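Local coordinates for CBS domain protein/ACT domain protein (Thermotoga maritima, PDB 1VR9), which is of unknown function but pairs two CBS domains with an ACT domain and may bind magnesium, at residues K14-V19 against V85-N90; P81-H86 against Y105-D110. One frame throughout, in Å; residues are numbered along the deposited sequence.

Contact 1: residues K14-V19 against V85-N90; sequences KVKKWV and VHEEDN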
loop_
_atom_site.group_PDB
_atom_site.type_symbol
_atom_site.label_atom_id
_atom_site.label_comp_id
_atom_site.label_asym_id
_atom_site.label_seq_id
_atom_site.Cartn_x
_atom_site.Cartn_y
_atom_site.Cartn_z
ATOM N N LYS A 14 -16.798 0.788 8.441
ATOM C CA LYS A 14 -16.269 1.250 7.165
ATOM C C LYS A 14 -14.739 1.351 7.164
ATOM O O LYS A 14 -14.113 1.577 8.201
ATOM C CB LYS A 14 -16.856 2.612 6.831
ATOM C CG LYS A 14 -18.384 2.687 6.933
ATOM C CD LYS A 14 -19.081 1.689 6.015
ATOM C CE LYS A 14 -18.942 2.087 4.554
ATOM N NZ LYS A 14 -19.984 1.447 3.696
ATOM N N VAL A 15 -14.165 1.182 5.974
ATOM C CA VAL A 15 -12.726 1.361 5.714
ATOM C C VAL A 15 -12.218 2.726 6.187
ATOM O O VAL A 15 -11.176 2.812 6.831
ATOM C CB VAL A 15 -12.450 1.198 4.192
ATOM C CG1 VAL A 15 -11.066 1.768 3.764
ATOM C CG2 VAL A 15 -12.592 -0.273 3.790
ATOM N N LYS A 16 -12.964 3.785 5.880
ATOM C CA LYS A 16 -12.535 5.144 6.214
ATOM C C LYS A 16 -12.153 5.307 7.686
ATOM O O LYS A 16 -11.268 6.089 8.014
ATOM C CB LYS A 16 -13.614 6.171 5.832
ATOM C CG LYS A 16 -13.073 7.580 5.672
ATOM C CD LYS A 16 -14.041 8.454 4.890
ATOM C CE LYS A 16 -13.503 9.867 4.700
ATOM N NZ LYS A 16 -14.535 10.775 4.162
ATOM N N LYS A 17 -12.805 4.560 8.569
ATOM C CA LYS A 17 -12.521 4.647 9.998
ATOM C C LYS A 17 -11.101 4.187 10.343
ATOM O O LYS A 17 -10.521 4.651 11.328
ATOM C CB LYS A 17 -13.542 3.832 10.809
ATOM C CG LYS A 17 -13.459 4.044 12.321
ATOM C CD LYS A 17 -12.529 3.043 13.010
ATOM C CE LYS A 17 -11.925 3.620 14.288
ATOM N NZ LYS A 17 -10.597 3.011 14.616
ATOM N N TRP A 18 -10.541 3.295 9.524
ATOM C CA TRP A 18 -9.288 2.608 9.849
ATOM C C TRP A 18 -8.095 3.074 8.986
ATOM O O TRP A 18 -6.988 2.551 9.102
ATOM C CB TRP A 18 -9.503 1.091 9.723
ATOM C CG TRP A 18 -10.603 0.577 10.627
ATOM C CD1 TRP A 18 -11.922 0.418 10.301
ATOM C CD2 TRP A 18 -10.483 0.200 12.003
ATOM N NE1 TRP A 18 -12.622 -0.041 11.383
ATOM C CE2 TRP A 18 -11.769 -0.175 12.445
ATOM C CE3 TRP A 18 -9.417 0.165 12.914
ATOM C CZ2 TRP A 18 -12.016 -0.610 13.753
ATOM C CZ3 TRP A 18 -9.657 -0.257 14.208
ATOM C CH2 TRP A 18 -10.959 -0.632 14.625
ATOM N N VAL A 19 -8.313 4.056 8.122
ATOM C CA VAL A 19 -7.242 4.559 7.256
ATOM C C VAL A 19 -6.156 5.295 8.032
ATOM O O VAL A 19 -6.452 6.101 8.917
ATOM C CB VAL A 19 -7.791 5.502 6.170
ATOM C CG1 VAL A 19 -6.672 6.179 5.411
ATOM C CG2 VAL A 19 -8.675 4.730 5.230
ATOM N N VAL A 85 -8.681 -0.885 -1.989
ATOM C CA VAL A 85 -10.110 -0.744 -1.678
ATOM C C VAL A 85 -10.492 0.743 -1.731
ATOM O O VAL A 85 -9.622 1.587 -1.725
ATOM C CB VAL A 85 -10.476 -1.349 -0.307
ATOM C CG1 VAL A 85 -10.303 -2.834 -0.354
ATOM C CG2 VAL A 85 -9.671 -0.732 0.840
ATOM N N HIS A 86 -11.790 1.038 -1.787
ATOM C CA HIS A 86 -12.268 2.426 -1.824
ATOM C C HIS A 86 -12.560 2.942 -0.411
ATOM O O HIS A 86 -12.859 2.173 0.486
ATOM C CB HIS A 86 -13.527 2.545 -2.701
ATOM C CG HIS A 86 -13.240 2.566 -4.167
ATOM N ND1 HIS A 86 -13.115 1.418 -4.925
ATOM C CD2 HIS A 86 -13.055 3.602 -5.021
ATOM C CE1 HIS A 86 -12.877 1.751 -6.183
ATOM N NE2 HIS A 86 -12.834 3.068 -6.267
ATOM N N GLU A 87 -12.488 4.257 -0.225
ATOM C CA GLU A 87 -12.785 4.867 1.078
ATOM C C GLU A 87 -14.120 4.430 1.680
ATOM O O GLU A 87 -14.245 4.274 2.898
ATOM C CB GLU A 87 -12.852 6.382 0.950
ATOM C CG GLU A 87 -11.518 7.074 0.770
ATOM C CD GLU A 87 -11.656 8.590 0.863
ATOM O OE1 GLU A 87 -12.407 9.200 0.060
ATOM O OE2 GLU A 87 -11.004 9.179 1.746
ATOM N N GLU A 88 -15.132 4.298 0.830
ATOM C CA GLU A 88 -16.499 4.052 1.304
ATOM C C GLU A 88 -16.880 2.563 1.370
ATOM O O GLU A 88 -18.042 2.217 1.641
ATOM C CB GLU A 88 -17.474 4.821 0.421
ATOM C CG GLU A 88 -17.271 6.336 0.458
ATOM C CD GLU A 88 -17.685 6.968 1.780
ATOM O OE1 GLU A 88 -18.427 6.331 2.560
ATOM O OE2 GLU A 88 -17.263 8.114 2.043
ATOM N N ASP A 89 -15.916 1.687 1.113
ATOM C CA ASP A 89 -16.132 0.247 1.289
ATOM C C ASP A 89 -16.253 -0.132 2.768
ATOM O O ASP A 89 -15.849 0.608 3.675
ATOM C CB ASP A 89 -15.002 -0.584 0.657
ATOM C CG ASP A 89 -15.009 -0.535 -0.863
ATOM O OD1 ASP A 89 -16.053 -0.151 -1.453
ATOM O OD2 ASP A 89 -13.960 -0.868 -1.465
ATOM N N ASN A 90 -16.815 -1.309 2.984
ATOM C CA ASN A 90 -16.881 -1.899 4.307
ATOM C C ASN A 90 -15.553 -2.552 4.623
ATOM O O ASN A 90 -14.911 -3.149 3.746
ATOM C CB ASN A 90 -17.995 -2.942 4.362
ATOM C CG ASN A 90 -19.364 -2.344 4.148
ATOM O OD1 ASN A 90 -19.716 -1.329 4.756
ATOM N ND2 ASN A 90 -20.155 -2.975 3.279
#
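Val15 sits at the centre of this contact, its side chain pointing at the turn that leaves strand 85-86. It has the most surface buried here, followed by Lys14 and Glu87. CG1 lies anti to the backbone N (chi1 163°) and reaches Val85, where it meets CG2 at 4.1 Å. CG2 of Val15 instead lies near the carbonyl oxygens of Asp89 and Asn90. The backbone fixes this pose. Val15 N donates to Asp89 O over 2.9 Å in a nearly straight bond, 174° at the hydrogen. Glu87 O takes a weaker bond from Lys16 N and packs against Val15 CB (3.8 Å) and Lys16 CB. Lys14 and Asn90 form a single backbone bridge, with their CA atoms 4.3 Å apart.

The Lys14 chain bends at chi2 and again at chi3. The two bends fold it back over the turn. Its NZ then bonds Asn90 OD1 at 3.0 Å, from above the amide carbonyl plane, and more weakly Glu88 O at 2.9 Å. An alanine here would take away the ammonium group and would probably leave the Asn90 amide free to turn.

The extended Lys16 chain crosses Glu87, but its NZ stays beyond salt-bridge range of the carboxylates of Glu87 and Glu88. Behind Val15, Val108 of strand 105-109 adds a further apolar surface.

The turn is type I, from His86 to Asp89. Asp89 OD2 braces it by accepting the backbone N-H of His86 at 2.9 Å. The contact packs the N-terminal segment of a CBS pair against the second CBS motif, where the turn links strand 85-86 to helix 91-100. This packing is consistent with the pairing of two CBS motifs in one chain.

Contact 2: residues P81-H86 against Y105-D110; sequences PDFFVH and YLPVVD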
loop_
_atom_site.group_PDB
_atom_site.type_symbol
_atom_site.label_atom_id
_atom_site.label_comp_id
_atom_site.label_asym_id
_atom_site.label_seq_id
_atom_site.Cartn_x
_atom_site.Cartn_y
_atom_site.Cartn_z
ATOM N N PRO A 81 -1.413 -3.790 -9.467
ATOM C CA PRO A 81 -2.222 -2.612 -9.754
ATOM C C PRO A 81 -3.683 -2.731 -9.290
ATOM O O PRO A 81 -4.365 -1.705 -9.225
ATOM C CB PRO A 81 -2.144 -2.483 -11.285
ATOM C CG PRO A 81 -1.726 -3.790 -11.770
ATOM C CD PRO A 81 -0.942 -4.453 -10.699
ATOM N N ASP A 82 -4.148 -3.949 -9.005
ATOM C CA ASP A 82 -5.548 -4.190 -8.627
ATOM C C ASP A 82 -5.748 -4.294 -7.119
ATOM O O ASP A 82 -6.872 -4.559 -6.663
ATOM C CB ASP A 82 -6.085 -5.464 -9.308
ATOM C CG ASP A 82 -5.849 -5.473 -10.818
ATOM O OD1 ASP A 82 -6.345 -4.555 -11.531
ATOM O OD2 ASP A 82 -5.165 -6.403 -11.316
ATOM N N PHE A 83 -4.669 -4.090 -6.349
ATOM C CA PHE A 83 -4.675 -4.292 -4.891
ATOM C C PHE A 83 -5.017 -2.979 -4.185
ATOM O O PHE A 83 -4.142 -2.194 -3.827
ATOM C CB PHE A 83 -3.323 -4.849 -4.410
ATOM C CG PHE A 83 -3.275 -5.183 -2.953
ATOM C CD1 PHE A 83 -4.013 -6.254 -2.431
ATOM C CD2 PHE A 83 -2.432 -4.476 -2.081
ATOM C CE1 PHE A 83 -3.945 -6.580 -1.082
ATOM C CE2 PHE A 83 -2.356 -4.803 -0.764
ATOM C CZ PHE A 83 -3.128 -5.863 -0.247
ATOM N N PHE A 84 -6.315 -2.745 -4.003
ATOM C CA PHE A 84 -6.801 -1.535 -3.365
ATOM C C PHE A 84 -8.237 -1.753 -2.888
ATOM O O PHE A 84 -8.921 -2.662 -3.350
ATOM C CB PHE A 84 -6.783 -0.341 -4.355
ATOM C CG PHE A 84 -7.717 -0.507 -5.530
ATOM C CD1 PHE A 84 -9.057 -0.187 -5.425
ATOM C CD2 PHE A 84 -7.255 -1.027 -6.731
ATOM C CE1 PHE A 84 -9.920 -0.370 -6.494
ATOM C CE2 PHE A 84 -8.085 -1.204 -7.791
ATOM C CZ PHE A 84 -9.428 -0.879 -7.690
ATOM N N VAL A 85 -8.681 -0.885 -1.989
ATOM C CA VAL A 85 -10.110 -0.744 -1.678
ATOM C C VAL A 85 -10.492 0.743 -1.731
ATOM O O VAL A 85 -9.622 1.587 -1.725
ATOM C CB VAL A 85 -10.476 -1.349 -0.307
ATOM C CG1 VAL A 85 -10.303 -2.834 -0.354
ATOM C CG2 VAL A 85 -9.671 -0.732 0.840
ATOM N N HIS A 86 -11.790 1.038 -1.787
ATOM C CA HIS A 86 -12.268 2.426 -1.824
ATOM C C HIS A 86 -12.560 2.942 -0.411
ATOM O O HIS A 86 -12.859 2.173 0.486
ATOM C CB HIS A 86 -13.527 2.545 -2.701
ATOM C CG HIS A 86 -13.240 2.566 -4.167
ATOM N ND1 HIS A 86 -13.115 1.418 -4.925
ATOM C CD2 HIS A 86 -13.055 3.602 -5.021
ATOM C CE1 HIS A 86 -12.877 1.751 -6.183
ATOM N NE2 HIS A 86 -12.834 3.068 -6.267
ATOM N N TYR A 105 0.255 -3.279 4.093
ATOM C CA TYR A 105 -0.535 -2.093 3.851
ATOM C C TYR A 105 -1.387 -2.226 2.597
ATOM O O TYR A 105 -0.876 -2.549 1.509
ATOM C CB TYR A 105 0.354 -0.854 3.731
ATOM C CG TYR A 105 1.203 -0.599 4.933
ATOM C CD1 TYR A 105 0.734 0.180 5.973
ATOM C CD2 TYR A 105 2.503 -1.095 5.018
ATOM C CE1 TYR A 105 1.521 0.448 7.090
ATOM C CE2 TYR A 105 3.291 -0.840 6.131
ATOM C CZ TYR A 105 2.804 -0.064 7.154
ATOM O OH TYR A 105 3.606 0.185 8.261
ATOM N N LEU A 106 -2.687 -2.022 2.772
ATOM C CA LEU A 106 -3.672 -2.075 1.699
ATOM C C LEU A 106 -3.994 -0.634 1.225
ATOM O O LEU A 106 -4.461 0.216 2.011
ATOM C CB LEU A 106 -4.939 -2.795 2.175
ATOM C CG LEU A 106 -6.165 -2.748 1.273
ATOM C CD1 LEU A 106 -5.916 -3.425 -0.053
ATOM C CD2 LEU A 106 -7.346 -3.392 1.960
ATOM N N PRO A 107 -3.684 -0.327 -0.043
ATOM C CA PRO A 107 -4.010 0.992 -0.566
ATOM C C PRO A 107 -5.505 1.316 -0.528
ATOM O O PRO A 107 -6.333 0.435 -0.772
ATOM C CB PRO A 107 -3.492 0.926 -2.019
ATOM C CG PRO A 107 -2.448 -0.060 -1.992
ATOM C CD PRO A 107 -2.941 -1.116 -1.038
ATOM N N VAL A 108 -5.818 2.561 -0.174
ATOM C CA VAL A 108 -7.182 3.100 -0.165
ATOM C C VAL A 108 -7.283 4.237 -1.165
ATOM O O VAL A 108 -6.448 5.139 -1.180
ATOM C CB VAL A 108 -7.586 3.601 1.252
ATOM C CG1 VAL A 108 -8.974 4.214 1.247
ATOM C CG2 VAL A 108 -7.482 2.442 2.254
ATOM N N VAL A 109 -8.312 4.196 -1.991
ATOM C CA VAL A 109 -8.453 5.172 -3.071
ATOM C C VAL A 109 -9.849 5.801 -3.076
ATOM O O VAL A 109 -10.790 5.272 -2.470
ATOM C CB VAL A 109 -8.142 4.548 -4.466
ATOM C CG1 VAL A 109 -6.725 3.986 -4.526
ATOM C CG2 VAL A 109 -9.149 3.484 -4.806
ATOM N N ASP A 110 -9.970 6.938 -3.759
ATOM C CA ASP A 110 -11.274 7.571 -3.991
ATOM C C ASP A 110 -11.811 7.111 -5.341
ATOM O O ASP A 110 -11.237 6.232 -5.976
ATOM C CB ASP A 110 -11.194 9.110 -3.864
ATOM C CG ASP A 110 -10.432 9.778 -5.000
ATOM O OD1 ASP A 110 -10.144 9.130 -6.027
ATOM O OD2 ASP A 110 -10.141 10.995 -4.880
#
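Phe83, just ahead of strand 85-86, interlocks with Leu106 of strand 105-109, the parallel neighbour in a beta-alpha-beta unit. Strand 85-86, helix 91-100 and strand 105-109 make up this unit of the second CBS motif. Leu106 is the bump on one side. Its CD1 methyl sits over the centre of the Phe83 ring, 3.8 Å from the centroid, as a CH-pi contact. Its CD2 methyl turns the other way and fits against both methyls of Val85, with CG2 at 3.7 Å. One leucine thus fills the hollow between an aromatic ring and a branched side chain. Phe83 CG is anti to the backbone N (chi1 -176°), which swings the ring out over Leu106. The edge of that ring meets Tyr105 O, while the flank of Pro107 packs on it through CD, 3.6 Å from Phe83 CD2.

The Phe84 ring reaches instead to Val109. Its CD1 touches Val109 CG2 at 3.7 Å. The same methyl also lies over one face of the His86 ring, offset toward its rim. One Val109 methyl thus touches both rings, and His86 ND1 lies in plane at the edge of the Phe84 ring. Phe56 of strand 56-61 packs on Phe84, Pro107 and Val109, tying this surface to the first CBS motif. Val85 and Val108 point to the other face of the sheet, where Val85 also meets His93 and Leu97 of helix 91-100.

Phe83 O is buried against the Pro107 ring and has no hydrogen-bonding partner. Proline lacks the N-H that could have met it. Strand pairing begins at Val85, two residues later. Val85 N donates to Pro107 O, tilted 16° from the carbonyl plane. Val85 O in turn accepts from Val109 N at 2.9 Å, with the donor nearly in line with the C=O bond.

How the contacts relate
Contact 1 and contact 2 share Val85 and His86, and their centres lie 10 Å apart. Strand 85-86 is an outermost strand of its three-stranded sheet. Contact 2 joins it to strand 105-109, and contact 1 begins where it runs out into the turn. The two also touch directly. Glu87 N lies 3.0 Å from Val109 O, a probable hydrogen bond that carries the strand pairing into the turn. On the Val85 face, Val108 CG2 receives Val15 CG1 and Val19 CG2, each at 3.9 Å. The N-terminal segment thus covers part of the sheet that contact 2 builds. Both contacts are structural packing within the CBS pair.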